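Local coordinates for protein Cas13d (uncultured Ruminococcus sp, PDB 6IV9) that binds CRISPR RNA as an RNA-guided effector whose two HEPN domains dictate maturation of that RNA and cleavage of target RNA, at residues T188-Y192 against A827-R833; V221-D226 against I238-L242; Q286-C290 against R300-F306; D586-I590 against F632-I636; R645-E651 against A691-I697. The protein carries 2 engineered substitutions. All blocks are in the same frame, centred on the assembly; numbering follows the deposited sequence.

Contact 1 (T188-Y192 against A827-R833); sequences TNIVY and AHLTVVR
Tyr192, on helix 168-197, lays one face of its ring against Leu829, the C-prime residue of a Schellman motif that closes helix 816-827. The motif is a worked example of a positive-phi residue put to use twice, for Leu829 (phi 55°) ends the helix and also offers its side chain to the Tyr192 ring. His828, just before it, occupies the histidine position of a sequence resembling the R-X4-H motif of HEPN ribonucleases, so the turn probably borders that site. The chief interaction is a CH-pi contact: Leu829 CB sits 3.6 Å from the centroid of the Tyr192 ring, only 7° off its normal. Apolar packing extends it, with Leu829 CD2 reaching Tyr192 CD2 at 3.4 Å while the other methyl, CD1, meets Thr188 CG2 at 3.9 Å. Tyr192 holds CG anti to its own backbone N (chi1 165°), which carries the ring away from its helix and over the turn. His828 O also comes close to the ring, approaching Tyr192 CD1 obliquely at 3.3 Å. The Tyr192 hydroxyl is hydrogen-bonded outside the pair, to Tyr638 O. With an alanine in place of Tyr192, Leu829 CB would probably lose the surface it rests on and the Tyr638 carbonyl its hydroxyl partner. The polar link is a water that bridges the two segments, donating to Thr188 O and to Ala827 O, each at 2.8 Å.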
# COMPACT_ATOMS: atom_id res chain seq x y z
N THR A 188 1.31 9.50 7.07
CA THR A 188 0.58 10.74 6.76
C THR A 188 -0.91 10.42 6.68
O THR A 188 -1.69 11.12 7.26
CB THR A 188 1.08 11.38 5.46
OG1 THR A 188 2.42 11.81 5.66
CG2 THR A 188 0.24 12.56 5.04
N ASN A 189 -1.27 9.35 6.00
CA ASN A 189 -2.69 8.96 5.87
C ASN A 189 -3.28 8.60 7.24
O ASN A 189 -4.38 8.99 7.50
CB ASN A 189 -2.86 7.80 4.89
CG ASN A 189 -2.60 8.21 3.47
OD1 ASN A 189 -2.45 9.37 3.19
ND2 ASN A 189 -2.55 7.26 2.57
N ILE A 190 -2.56 7.83 8.04
CA ILE A 190 -3.09 7.39 9.36
C ILE A 190 -3.31 8.61 10.27
O ILE A 190 -4.34 8.71 10.88
CB ILE A 190 -2.15 6.37 10.02
CG1 ILE A 190 -2.04 5.08 9.21
CG2 ILE A 190 -2.58 6.13 11.45
CD1 ILE A 190 -0.99 4.14 9.68
N VAL A 191 -2.36 9.53 10.31
CA VAL A 191 -2.52 10.72 11.18
C VAL A 191 -3.74 11.51 10.71
O VAL A 191 -4.47 12.00 11.54
CB VAL A 191 -1.24 11.58 11.14
CG1 VAL A 191 -1.46 12.92 11.80
CG2 VAL A 191 -0.08 10.85 11.78
N TYR A 192 -3.92 11.65 9.41
CA TYR A 192 -5.10 12.38 8.90
C TYR A 192 -6.37 11.65 9.31
O TYR A 192 -7.29 12.28 9.76
CB TYR A 192 -5.04 12.52 7.39
CG TYR A 192 -6.34 12.92 6.77
CD1 TYR A 192 -6.83 14.21 6.89
CD2 TYR A 192 -7.11 12.00 6.09
CE1 TYR A 192 -8.04 14.57 6.33
CE2 TYR A 192 -8.32 12.35 5.53
CZ TYR A 192 -8.79 13.64 5.65
OH TYR A 192 -9.98 13.95 5.08
N ALA A 827 0.24 17.50 3.20
CA ALA A 827 0.41 16.81 4.49
C ALA A 827 -0.93 16.57 5.20
O ALA A 827 -1.01 15.60 5.90
CB ALA A 827 1.37 17.56 5.37
N HIS A 828 -1.90 17.44 5.03
CA HIS A 828 -3.17 17.32 5.79
C HIS A 828 -4.31 16.73 4.97
O HIS A 828 -5.42 16.78 5.45
CB HIS A 828 -3.56 18.69 6.32
CG HIS A 828 -2.50 19.28 7.17
ND1 HIS A 828 -2.42 20.60 7.44
CD2 HIS A 828 -1.46 18.70 7.80
CE1 HIS A 828 -1.37 20.82 8.20
NE2 HIS A 828 -0.78 19.69 8.42
N LEU A 829 -4.04 16.29 3.75
CA LEU A 829 -5.09 15.74 2.86
C LEU A 829 -6.24 16.74 2.71
O LEU A 829 -7.36 16.33 2.65
CB LEU A 829 -5.57 14.38 3.38
CG LEU A 829 -4.71 13.21 2.91
CD1 LEU A 829 -3.36 13.24 3.59
CD2 LEU A 829 -5.39 11.88 3.12
N THR A 830 -5.90 18.01 2.54
CA THR A 830 -6.89 19.10 2.40
C THR A 830 -7.78 18.88 1.18
O THR A 830 -8.94 19.19 1.24
CB THR A 830 -6.20 20.46 2.33
OG1 THR A 830 -5.41 20.54 3.50
CG2 THR A 830 -7.19 21.60 2.24
N VAL A 831 -7.23 18.33 0.12
CA VAL A 831 -8.05 18.13 -1.10
C VAL A 831 -9.19 17.18 -0.75
O VAL A 831 -10.28 17.39 -1.20
CB VAL A 831 -7.19 17.56 -2.23
CG1 VAL A 831 -8.04 16.97 -3.34
CG2 VAL A 831 -6.23 18.60 -2.77
N VAL A 832 -8.89 16.10 -0.04
CA VAL A 832 -9.95 15.13 0.34
C VAL A 832 -10.90 15.79 1.33
O VAL A 832 -12.08 15.69 1.17
CB VAL A 832 -9.37 13.83 0.89
CG1 VAL A 832 -10.48 12.88 1.29
CG2 VAL A 832 -8.48 13.19 -0.14
N ARG A 833 -10.33 16.39 2.37
CA ARG A 833 -11.22 17.27 3.27
C ARG A 833 -12.18 18.33 2.77
O ARG A 833 -13.31 18.31 3.16
CB ARG A 833 -10.35 17.87 4.36
CG ARG A 833 -11.15 18.52 5.47
CD ARG A 833 -10.28 19.01 6.60
NE ARG A 833 -10.12 17.94 7.57
CZ ARG A 833 -10.96 17.72 8.58
NH1 ARG A 833 -11.72 18.70 9.03
NH2 ARG A 833 -11.03 16.52 9.12
O HOH W 1 -1.46 13.82 7.95

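Contact 2 (V221-D226 against I238-L242); sequences VFTHPD and IKKSL
Phe222 and Leu242 form the apolar centre of this contact: Leu242 CD1 lies over one ring face, 3.9 Å from the centroid of Phe222, displaced toward the CE2 and CZ rim. Ser241 OG stands in the plane of the same ring, 3.5 Å from Phe222 CE1. Ile238 makes its closest contacts through CG2, which is wedged between Phe222 O, 3.4 Å away, and the ring of Pro225, whose CB is 3.8 Å from the same CG2. Phe222 O is thereby buried and finds no hydrogen-bonding partner. Pro225 CG in turn packs on Lys239 CG, beyond which the lysine chain bends at chi2 and chi4 to bring its amine back toward Asp226. The resulting salt bridge, Lys239 NZ to Asp226 OD2 at 2.8 Å, meets the carboxylate from above its plane, 38° out of it. Both of its residues are exposed, so the ion pair lies on the solvent side of the contact. Among the bonds that position this first shell, the Ser241 hydroxyl donates to Ile238 O at 2.8 Å, a carbonyl that also accepts from Leu242 N. Farther out, Phe222 stacks with Tyr278 and meets Phe245 edge-to-face, while Asp226 O accepts from Lys235. The contact thus folds the end of helix 219-223 and its following loop back on helix 232-251, with Tyr278 of helix 267-291 closing in on Phe222.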
# COMPACT_ATOMS: atom_id res chain seq x y z
N VAL A 221 3.08 8.87 32.48
CA VAL A 221 3.49 10.28 32.23
C VAL A 221 2.44 10.98 31.38
O VAL A 221 2.16 12.14 31.64
CB VAL A 221 4.88 10.36 31.57
CG1 VAL A 221 5.19 11.77 31.12
CG2 VAL A 221 5.96 9.83 32.48
N PHE A 222 1.89 10.29 30.39
CA PHE A 222 0.88 10.88 29.48
C PHE A 222 -0.37 11.29 30.26
O PHE A 222 -0.87 12.34 29.99
CB PHE A 222 0.47 9.83 28.46
CG PHE A 222 -0.62 10.22 27.50
CD1 PHE A 222 -0.48 11.33 26.69
CD2 PHE A 222 -1.76 9.45 27.36
CE1 PHE A 222 -1.46 11.67 25.78
CE2 PHE A 222 -2.74 9.80 26.46
CZ PHE A 222 -2.59 10.90 25.68
N THR A 223 -0.84 10.44 31.15
CA THR A 223 -2.09 10.70 31.91
C THR A 223 -1.86 11.58 33.14
O THR A 223 -2.82 12.16 33.61
CB THR A 223 -2.85 9.40 32.16
OG1 THR A 223 -1.99 8.54 32.88
CG2 THR A 223 -3.27 8.72 30.88
N HIS A 224 -0.62 11.69 33.61
CA HIS A 224 -0.30 12.54 34.78
C HIS A 224 0.91 13.41 34.44
O HIS A 224 1.94 13.24 35.07
CB HIS A 224 0.02 11.68 36.00
CG HIS A 224 -1.02 10.68 36.32
ND1 HIS A 224 -2.21 11.03 36.87
CD2 HIS A 224 -1.05 9.35 36.16
CE1 HIS A 224 -2.94 9.96 37.04
NE2 HIS A 224 -2.25 8.92 36.62
N PRO A 225 0.81 14.34 33.48
CA PRO A 225 1.93 15.17 33.09
C PRO A 225 2.46 16.04 34.24
O PRO A 225 3.64 16.26 34.30
CB PRO A 225 1.42 16.01 31.92
CG PRO A 225 -0.07 15.89 31.95
CD PRO A 225 -0.39 14.64 32.74
N ASP A 226 1.55 16.54 35.07
CA ASP A 226 1.93 17.46 36.17
C ASP A 226 2.87 16.77 37.16
O ASP A 226 3.78 17.42 37.62
CB ASP A 226 0.69 18.09 36.81
CG ASP A 226 0.02 19.14 35.95
OD1 ASP A 226 -1.16 19.42 36.19
OD2 ASP A 226 0.67 19.67 35.07
N ILE A 238 1.36 18.04 26.55
CA ILE A 238 0.81 16.69 26.83
C ILE A 238 -0.67 16.82 27.16
O ILE A 238 -1.44 16.03 26.67
CB ILE A 238 1.61 16.01 27.94
CG1 ILE A 238 3.04 15.71 27.49
CG2 ILE A 238 0.89 14.77 28.41
CD1 ILE A 238 3.94 15.22 28.57
N LYS A 239 -1.06 17.83 27.94
CA LYS A 239 -2.48 18.01 28.32
C LYS A 239 -3.33 18.28 27.09
O LYS A 239 -4.43 17.81 27.04
CB LYS A 239 -2.61 19.15 29.33
CG LYS A 239 -1.98 18.86 30.68
CD LYS A 239 -2.95 19.02 31.82
CE LYS A 239 -2.26 19.38 33.12
NZ LYS A 239 -0.93 19.97 32.85
N LYS A 240 -2.81 19.04 26.14
CA LYS A 240 -3.57 19.31 24.90
C LYS A 240 -3.84 17.98 24.19
O LYS A 240 -4.94 17.80 23.72
CB LYS A 240 -2.77 20.22 23.98
CG LYS A 240 -2.62 21.66 24.43
CD LYS A 240 -2.34 22.56 23.26
CE LYS A 240 -1.86 23.95 23.62
NZ LYS A 240 -2.26 24.93 22.59
N SER A 241 -2.84 17.11 24.10
CA SER A 241 -3.01 15.82 23.39
C SER A 241 -3.89 14.89 24.22
O SER A 241 -4.67 14.19 23.64
CB SER A 241 -1.69 15.20 23.03
OG SER A 241 -1.00 14.78 24.18
N LEU A 242 -3.76 14.92 25.54
CA LEU A 242 -4.60 14.06 26.42
C LEU A 242 -6.07 14.41 26.18
O LEU A 242 -6.88 13.52 26.06
CB LEU A 242 -4.21 14.35 27.86
CG LEU A 242 -4.83 13.46 28.92
CD1 LEU A 242 -4.67 12.00 28.56
CD2 LEU A 242 -4.20 13.72 30.27

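Contact 3 (Q286-C290 against R300-F306); sequences QIAQC and RFDLYSF. Engineered in segment 286-290: Ala288 (natural residue Arg).
Arg300 and Gln286, the two residues with most surface buried here, meet at Asp302 OD1, which they approach from opposite faces of the carboxylate plane. Gln286 NE2 donates to Asp302 OD1 at 3.0 Å from well above that plane, 56° out of it. Arg300 grips the same carboxylate side-on, NE to OD1 and NH2 to OD2, the latter at 2.8 Å, so the two bonds fix the rotation of the guanidinium. The other amide atom, Gln286 OE1, is taken up by Arg216. With Gln286 CG anti to the backbone N (chi1 158°), that carbon sits over the centre of the Phe306 ring, 3.3 Å from the centroid, in a close CH-pi contact, and the bend at chi2 then turns the amide toward Asp302. All this happens near the end of helix 267-291, in a sequence that resembles the R-X4-H motif of HEPN ribonucleases. Ala288 is an engineered replacement of the arginine there and takes no part in the contact. Cys290, third in buried area, turns its CB to Leu303 CG at 3.7 Å, with SG alongside Leu303 N. Where the chain returns to the helix after the intervening loop, Arg300 N donates an almost straight bond (172°) to Gln289 O at 3.0 Å.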
# COMPACT_ATOMS: atom_id res chain seq x y z
N GLN A 286 5.75 8.70 16.53
CA GLN A 286 7.22 8.55 16.52
C GLN A 286 7.70 8.29 15.09
O GLN A 286 8.67 8.88 14.67
CB GLN A 286 7.62 7.44 17.48
CG GLN A 286 8.98 6.83 17.20
CD GLN A 286 10.13 7.73 17.57
OE1 GLN A 286 9.99 8.68 18.31
NE2 GLN A 286 11.29 7.42 17.03
N ILE A 287 6.99 7.43 14.35
CA ILE A 287 7.38 7.14 12.95
C ILE A 287 7.27 8.43 12.14
O ILE A 287 8.16 8.72 11.39
CB ILE A 287 6.55 6.00 12.35
CG1 ILE A 287 6.73 4.70 13.14
CG2 ILE A 287 6.91 5.81 10.90
CD1 ILE A 287 5.73 3.65 12.80
N ALA A 288 6.23 9.21 12.38
CA ALA A 288 6.01 10.47 11.65
C ALA A 288 7.19 11.41 11.91
O ALA A 288 7.64 12.04 10.99
CB ALA A 288 4.71 11.09 12.07
N GLN A 289 7.71 11.42 13.13
CA GLN A 289 8.85 12.30 13.52
C GLN A 289 10.16 11.83 12.88
O GLN A 289 11.11 12.56 12.94
CB GLN A 289 8.95 12.38 15.03
CG GLN A 289 7.80 13.14 15.67
CD GLN A 289 7.77 12.92 17.16
OE1 GLN A 289 8.79 12.82 17.81
NE2 GLN A 289 6.58 12.81 17.70
N CYS A 290 10.19 10.60 12.38
CA CYS A 290 11.41 10.06 11.75
C CYS A 290 11.42 10.25 10.24
O CYS A 290 12.48 10.18 9.69
CB CYS A 290 11.51 8.57 12.01
SG CYS A 290 11.84 8.20 13.75
N ARG A 300 13.94 12.73 13.82
CA ARG A 300 14.55 11.71 14.69
C ARG A 300 15.33 10.71 13.83
O ARG A 300 14.92 10.47 12.72
CB ARG A 300 13.51 11.05 15.58
CG ARG A 300 12.70 12.06 16.38
CD ARG A 300 12.04 11.41 17.55
NE ARG A 300 13.00 10.52 18.18
CZ ARG A 300 13.69 10.80 19.27
NH1 ARG A 300 13.46 11.93 19.91
NH2 ARG A 300 14.59 9.95 19.70
N PHE A 301 16.39 10.15 14.39
CA PHE A 301 17.25 9.18 13.67
C PHE A 301 17.04 7.76 14.19
O PHE A 301 17.77 6.89 13.77
CB PHE A 301 18.70 9.61 13.84
CG PHE A 301 19.05 10.82 13.01
CD1 PHE A 301 19.36 10.69 11.67
CD2 PHE A 301 18.99 12.08 13.55
CE1 PHE A 301 19.63 11.79 10.89
CE2 PHE A 301 19.27 13.19 12.78
CZ PHE A 301 19.60 13.04 11.46
N ASP A 302 16.03 7.55 15.03
CA ASP A 302 15.85 6.24 15.70
C ASP A 302 14.68 5.42 15.15
O ASP A 302 14.19 4.60 15.87
CB ASP A 302 15.84 6.40 17.22
CG ASP A 302 14.77 7.32 17.76
OD1 ASP A 302 14.19 8.04 16.99
OD2 ASP A 302 14.56 7.30 18.96
N LEU A 303 14.37 5.57 13.87
CA LEU A 303 13.22 4.85 13.25
C LEU A 303 13.40 3.34 13.42
O LEU A 303 12.45 2.67 13.71
CB LEU A 303 13.25 5.15 11.75
CG LEU A 303 11.95 5.05 10.97
CD1 LEU A 303 12.20 4.65 9.54
CD2 LEU A 303 10.92 4.18 11.64
N TYR A 304 14.61 2.85 13.21
CA TYR A 304 14.82 1.39 13.22
C TYR A 304 15.21 0.84 14.58
O TYR A 304 15.21 -0.35 14.71
CB TYR A 304 15.84 1.04 12.14
CG TYR A 304 15.44 1.59 10.80
CD1 TYR A 304 14.37 1.04 10.11
CD2 TYR A 304 16.07 2.67 10.24
CE1 TYR A 304 13.96 1.54 8.89
CE2 TYR A 304 15.68 3.18 9.01
CZ TYR A 304 14.63 2.60 8.34
OH TYR A 304 14.22 3.07 7.13
N SER A 305 15.54 1.69 15.55
CA SER A 305 15.98 1.17 16.86
C SER A 305 15.01 1.50 18.00
O SER A 305 15.00 0.77 18.95
CB SER A 305 17.33 1.73 17.18
OG SER A 305 17.27 3.12 17.28
N PHE A 306 14.15 2.50 17.82
CA PHE A 306 13.33 3.03 18.94
C PHE A 306 12.44 1.96 19.57
O PHE A 306 12.30 2.00 20.78
CB PHE A 306 12.55 4.28 18.52
CG PHE A 306 11.19 4.01 17.94
CD1 PHE A 306 10.11 3.78 18.76
CD2 PHE A 306 11.01 3.86 16.58
CE1 PHE A 306 8.87 3.49 18.24
CE2 PHE A 306 9.77 3.56 16.06
CZ PHE A 306 8.70 3.38 16.89

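Contact 4 (D586-I590 against F632-I636); sequences DALTI and FVYLI
Phe632 carries CG anti to its backbone N (chi1 168°), which directs the ring toward segment 586-590 of helix 581-591, where CZ arrives 3.7 Å from Asp586 CB. Ile590 has an unusual chi1 of -146°; this turns CG2 into the ring's edge, 3.9 Å from Phe632 CE1, and leaves CD1 to meet Leu635 CD1 at 4.1 Å. The ring thus enters edge-first, with Asp586 CB and Ile590 CG2 both near its plane, while Ala587 contributes its backbone N, 3.7 Å from Phe632 CZ. One face is covered from within its own helix, where Ile636 CG1 lies 3.5 Å above the ring plane. The two segments cross almost perpendicularly, at 88°, and illustrate how a wide helix crossing is bridged: the 11.5 Å between axes is spanned by side chains, Phe632 chief among them. In this largely helical part of the fold, Val626 of helix 617-627 touches both Ala587 and Phe632. With an alanine at Phe632, a gap would probably open between the helices, leaving Ile590 CG2 without its aromatic partner and Asp586 CB with less to pack on. Asp586 is buried, yet its carboxylate is well satisfied: OD1 pairs with Arg253 and OD2 is hydrogen-bonded to the Tyr256 hydroxyl. Beside these polar partners, Ile636 CG2 rests against Asp586 OD2 at 3.7 Å.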
# COMPACT_ATOMS: atom_id res chain seq x y z
N ASP A 586 -23.43 7.41 11.21
CA ASP A 586 -22.57 7.51 10.01
C ASP A 586 -23.27 6.81 8.85
O ASP A 586 -23.33 7.37 7.79
CB ASP A 586 -21.20 6.90 10.26
CG ASP A 586 -20.27 7.73 11.12
OD1 ASP A 586 -20.52 8.93 11.26
OD2 ASP A 586 -19.33 7.17 11.65
N ALA A 587 -23.81 5.62 9.08
CA ALA A 587 -24.47 4.85 8.00
C ALA A 587 -25.73 5.56 7.48
O ALA A 587 -25.85 5.71 6.29
CB ALA A 587 -24.78 3.46 8.48
N LEU A 588 -26.61 6.00 8.35
CA LEU A 588 -27.84 6.70 7.88
C LEU A 588 -27.46 7.99 7.15
O LEU A 588 -28.05 8.25 6.15
CB LEU A 588 -28.73 6.99 9.08
CG LEU A 588 -29.73 5.89 9.42
CD1 LEU A 588 -29.04 4.57 9.62
CD2 LEU A 588 -30.55 6.26 10.64
N THR A 589 -26.50 8.74 7.65
CA THR A 589 -26.06 10.01 7.04
C THR A 589 -25.47 9.78 5.64
O THR A 589 -25.77 10.54 4.76
CB THR A 589 -25.05 10.73 7.94
OG1 THR A 589 -25.63 10.89 9.23
CG2 THR A 589 -24.62 12.07 7.41
N ILE A 590 -24.65 8.75 5.46
CA ILE A 590 -24.06 8.51 4.12
C ILE A 590 -25.16 8.17 3.12
O ILE A 590 -24.99 8.48 1.97
CB ILE A 590 -22.88 7.51 4.15
CG1 ILE A 590 -21.83 7.86 3.10
CG2 ILE A 590 -23.32 6.07 4.04
CD1 ILE A 590 -20.55 7.12 3.26
N PHE A 632 -17.31 1.44 3.05
CA PHE A 632 -17.92 2.44 3.95
C PHE A 632 -16.89 2.87 4.99
O PHE A 632 -16.73 4.03 5.22
CB PHE A 632 -19.13 1.83 4.65
CG PHE A 632 -19.66 2.64 5.80
CD1 PHE A 632 -20.37 3.80 5.56
CD2 PHE A 632 -19.47 2.26 7.11
CE1 PHE A 632 -20.87 4.55 6.60
CE2 PHE A 632 -19.96 3.01 8.15
CZ PHE A 632 -20.67 4.16 7.90
N VAL A 633 -16.17 1.91 5.55
CA VAL A 633 -15.17 2.24 6.60
C VAL A 633 -14.10 3.16 6.00
O VAL A 633 -13.70 4.09 6.64
CB VAL A 633 -14.57 0.97 7.21
CG1 VAL A 633 -13.38 1.28 8.08
CG2 VAL A 633 -15.61 0.19 7.97
N TYR A 634 -13.68 2.87 4.78
CA TYR A 634 -12.66 3.70 4.10
C TYR A 634 -13.19 5.13 3.96
O TYR A 634 -12.47 6.04 4.22
CB TYR A 634 -12.33 3.10 2.74
CG TYR A 634 -11.18 3.78 2.04
CD1 TYR A 634 -11.37 4.94 1.32
CD2 TYR A 634 -9.90 3.27 2.12
CE1 TYR A 634 -10.33 5.57 0.68
CE2 TYR A 634 -8.84 3.90 1.50
CZ TYR A 634 -9.05 5.06 0.78
OH TYR A 634 -8.03 5.71 0.17
N LEU A 635 -14.44 5.28 3.55
CA LEU A 635 -15.03 6.62 3.35
C LEU A 635 -15.12 7.38 4.67
O LEU A 635 -14.84 8.53 4.69
CB LEU A 635 -16.41 6.45 2.71
CG LEU A 635 -16.39 6.05 1.24
CD1 LEU A 635 -17.74 5.53 0.79
CD2 LEU A 635 -15.97 7.23 0.39
N ILE A 636 -15.55 6.72 5.73
CA ILE A 636 -15.65 7.40 7.04
C ILE A 636 -14.27 7.79 7.54
O ILE A 636 -14.13 8.83 8.09
CB ILE A 636 -16.41 6.53 8.05
CG1 ILE A 636 -17.83 6.25 7.58
CG2 ILE A 636 -16.39 7.18 9.41
CD1 ILE A 636 -18.61 7.49 7.27

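Contact 5 (R645-E651 against A691-I697); sequences REVAKNE and ARMIKNI
Arg645 turns the edge of its guanidinium to Lys695 O and one flat face to Ile697 CG2, which lies 3.3 Å above the plane, toward the rim. NH2 makes two hydrogen bonds with different approaches. It meets Ile697 O at 2.6 Å in the carbonyl plane, on a lone pair, and Lys695 O at 2.9 Å from above that carbonyl's plane; NE adds a weak bond to Ile697 O. The chain reaches this far because CG is anti to the backbone N (chi1 177°) and the bend falls at chi2. This is a clear case of an arginine binding carbonyls near the C-terminal end of a helix, where the helix dipole would probably favour a positive charge. Glu651 and Lys695 cross at about a right angle, OE2 touching CE at 3.3 Å, while NZ leans away to make a weak bond with Lys649 O. The other carboxylate oxygen, OE1, rests on Arg692 CG at 3.3 Å. A water joins Ala648 O to Ala691 O, and Ala648 CB packs on Ile694 CG2. Outside the pair, Tyr727 and Met731 of helix 713-760 cover Ala648, while Val654 of helix 651-660 touches both Ala691 and Ile694.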
# COMPACT_ATOMS: atom_id res chain seq x y z
N ARG A 645 -22.25 12.21 0.81
CA ARG A 645 -23.62 12.11 0.27
C ARG A 645 -23.89 13.31 -0.63
O ARG A 645 -24.54 13.12 -1.61
CB ARG A 645 -24.67 11.98 1.36
CG ARG A 645 -26.09 11.94 0.84
CD ARG A 645 -26.36 10.77 -0.08
NE ARG A 645 -27.66 10.78 -0.71
CZ ARG A 645 -27.92 11.32 -1.89
NH1 ARG A 645 -26.96 11.90 -2.57
NH2 ARG A 645 -29.13 11.28 -2.39
N GLU A 646 -23.44 14.51 -0.26
CA GLU A 646 -23.64 15.72 -1.10
C GLU A 646 -22.85 15.60 -2.41
O GLU A 646 -23.36 15.97 -3.44
CB GLU A 646 -23.27 16.98 -0.34
CG GLU A 646 -24.21 17.25 0.81
CD GLU A 646 -25.68 17.33 0.42
OE1 GLU A 646 -26.03 18.19 -0.40
OE2 GLU A 646 -26.46 16.52 0.94
N VAL A 647 -21.63 15.08 -2.33
CA VAL A 647 -20.78 14.92 -3.54
C VAL A 647 -21.46 13.95 -4.50
O VAL A 647 -21.37 14.16 -5.68
CB VAL A 647 -19.35 14.47 -3.23
CG1 VAL A 647 -18.62 14.11 -4.50
CG2 VAL A 647 -18.61 15.54 -2.47
N ALA A 648 -22.21 12.99 -3.97
CA ALA A 648 -22.92 11.95 -4.77
C ALA A 648 -24.02 12.57 -5.62
O ALA A 648 -24.52 11.90 -6.49
CB ALA A 648 -23.49 10.88 -3.89
N LYS A 649 -24.40 13.80 -5.33
CA LYS A 649 -25.48 14.48 -6.09
C LYS A 649 -24.93 15.04 -7.39
O LYS A 649 -25.71 15.44 -8.23
CB LYS A 649 -26.13 15.57 -5.25
CG LYS A 649 -27.00 15.03 -4.13
CD LYS A 649 -27.43 16.09 -3.19
CE LYS A 649 -28.09 15.49 -1.97
NZ LYS A 649 -28.59 16.53 -1.06
N ASN A 650 -23.62 15.03 -7.54
CA ASN A 650 -22.98 15.59 -8.74
C ASN A 650 -22.88 14.51 -9.81
O ASN A 650 -21.97 13.73 -9.76
CB ASN A 650 -21.62 16.14 -8.37
CG ASN A 650 -21.05 16.96 -9.49
OD1 ASN A 650 -21.18 16.59 -10.65
ND2 ASN A 650 -20.46 18.08 -9.15
N GLU A 651 -23.79 14.54 -10.77
CA GLU A 651 -23.82 13.50 -11.83
C GLU A 651 -22.53 13.49 -12.65
O GLU A 651 -22.15 12.45 -13.10
CB GLU A 651 -25.10 13.61 -12.65
CG GLU A 651 -26.30 13.15 -11.85
CD GLU A 651 -27.62 13.38 -12.54
OE1 GLU A 651 -28.19 12.42 -13.01
OE2 GLU A 651 -28.05 14.52 -12.59
N ALA A 691 -26.28 6.70 -12.31
CA ALA A 691 -25.89 8.00 -11.71
C ALA A 691 -27.11 8.68 -11.09
O ALA A 691 -26.98 9.26 -10.04
CB ALA A 691 -25.22 8.87 -12.72
N ARG A 692 -28.26 8.61 -11.76
CA ARG A 692 -29.51 9.20 -11.23
C ARG A 692 -29.92 8.48 -9.94
O ARG A 692 -30.36 9.14 -9.04
CB ARG A 692 -30.61 9.10 -12.26
CG ARG A 692 -30.53 10.18 -13.32
CD ARG A 692 -31.87 10.37 -14.00
NE ARG A 692 -32.10 9.32 -14.97
CZ ARG A 692 -31.48 9.21 -16.13
NH1 ARG A 692 -31.63 8.11 -16.83
NH2 ARG A 692 -30.71 10.18 -16.58
N MET A 693 -29.77 7.17 -9.91
CA MET A 693 -30.14 6.40 -8.70
C MET A 693 -29.28 6.84 -7.53
O MET A 693 -29.79 7.00 -6.46
CB MET A 693 -29.88 4.92 -8.91
CG MET A 693 -30.86 4.28 -9.82
SD MET A 693 -30.82 2.51 -9.57
CE MET A 693 -29.46 2.37 -8.43
N ILE A 694 -27.98 6.99 -7.78
CA ILE A 694 -27.01 7.42 -6.74
C ILE A 694 -27.36 8.84 -6.28
O ILE A 694 -27.39 9.10 -5.10
CB ILE A 694 -25.59 7.30 -7.29
CG1 ILE A 694 -25.18 5.84 -7.38
CG2 ILE A 694 -24.62 8.11 -6.46
CD1 ILE A 694 -24.02 5.59 -8.25
N LYS A 695 -27.72 9.70 -7.21
CA LYS A 695 -28.08 11.09 -6.87
C LYS A 695 -29.30 11.11 -5.95
O LYS A 695 -29.38 12.00 -5.15
CB LYS A 695 -28.37 11.86 -8.16
CG LYS A 695 -28.83 13.29 -7.96
CD LYS A 695 -29.51 13.87 -9.17
CE LYS A 695 -29.00 15.24 -9.56
NZ LYS A 695 -28.91 16.18 -8.43
N ASN A 696 -30.22 10.16 -6.13
CA ASN A 696 -31.53 10.15 -5.44
C ASN A 696 -31.63 9.16 -4.28
O ASN A 696 -32.68 9.07 -3.72
CB ASN A 696 -32.65 9.85 -6.43
CG ASN A 696 -32.83 10.96 -7.44
OD1 ASN A 696 -32.72 12.13 -7.11
ND2 ASN A 696 -33.09 10.60 -8.67
N ILE A 697 -30.55 8.48 -3.93
CA ILE A 697 -30.60 7.48 -2.83
C ILE A 697 -30.89 8.18 -1.49
O ILE A 697 -30.49 9.30 -1.32
CB ILE A 697 -29.27 6.72 -2.76
CG1 ILE A 697 -29.37 5.49 -1.86
CG2 ILE A 697 -28.16 7.63 -2.28
CD1 ILE A 697 -28.17 4.62 -1.93
O HOH W 2 -24.97 11.20 -9.27

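Contacts 1, 3 and 4 are buried, whereas contacts 2 and 5 are only partly so, and it is contact 2, about 30 Å from the nucleic acid, that closes with a salt bridge between its segments. Contact 4 crosses two helices through apolar groups; contacts 1 and 3 instead join a helix to a turn or loop beside HEPN-like sequences, and contact 3 centres on an arginine-carboxylate-amide cluster. Contact 5 relies on carbonyls gripped by an arginine. Helix 713-760 borders contacts 1, 4 and 5, and Tyr638 follows contact 4's second segment to reach contact 1. Contacts 4 and 5 touch directly, Ile590 O lying 3.4 Å from Arg645 CD.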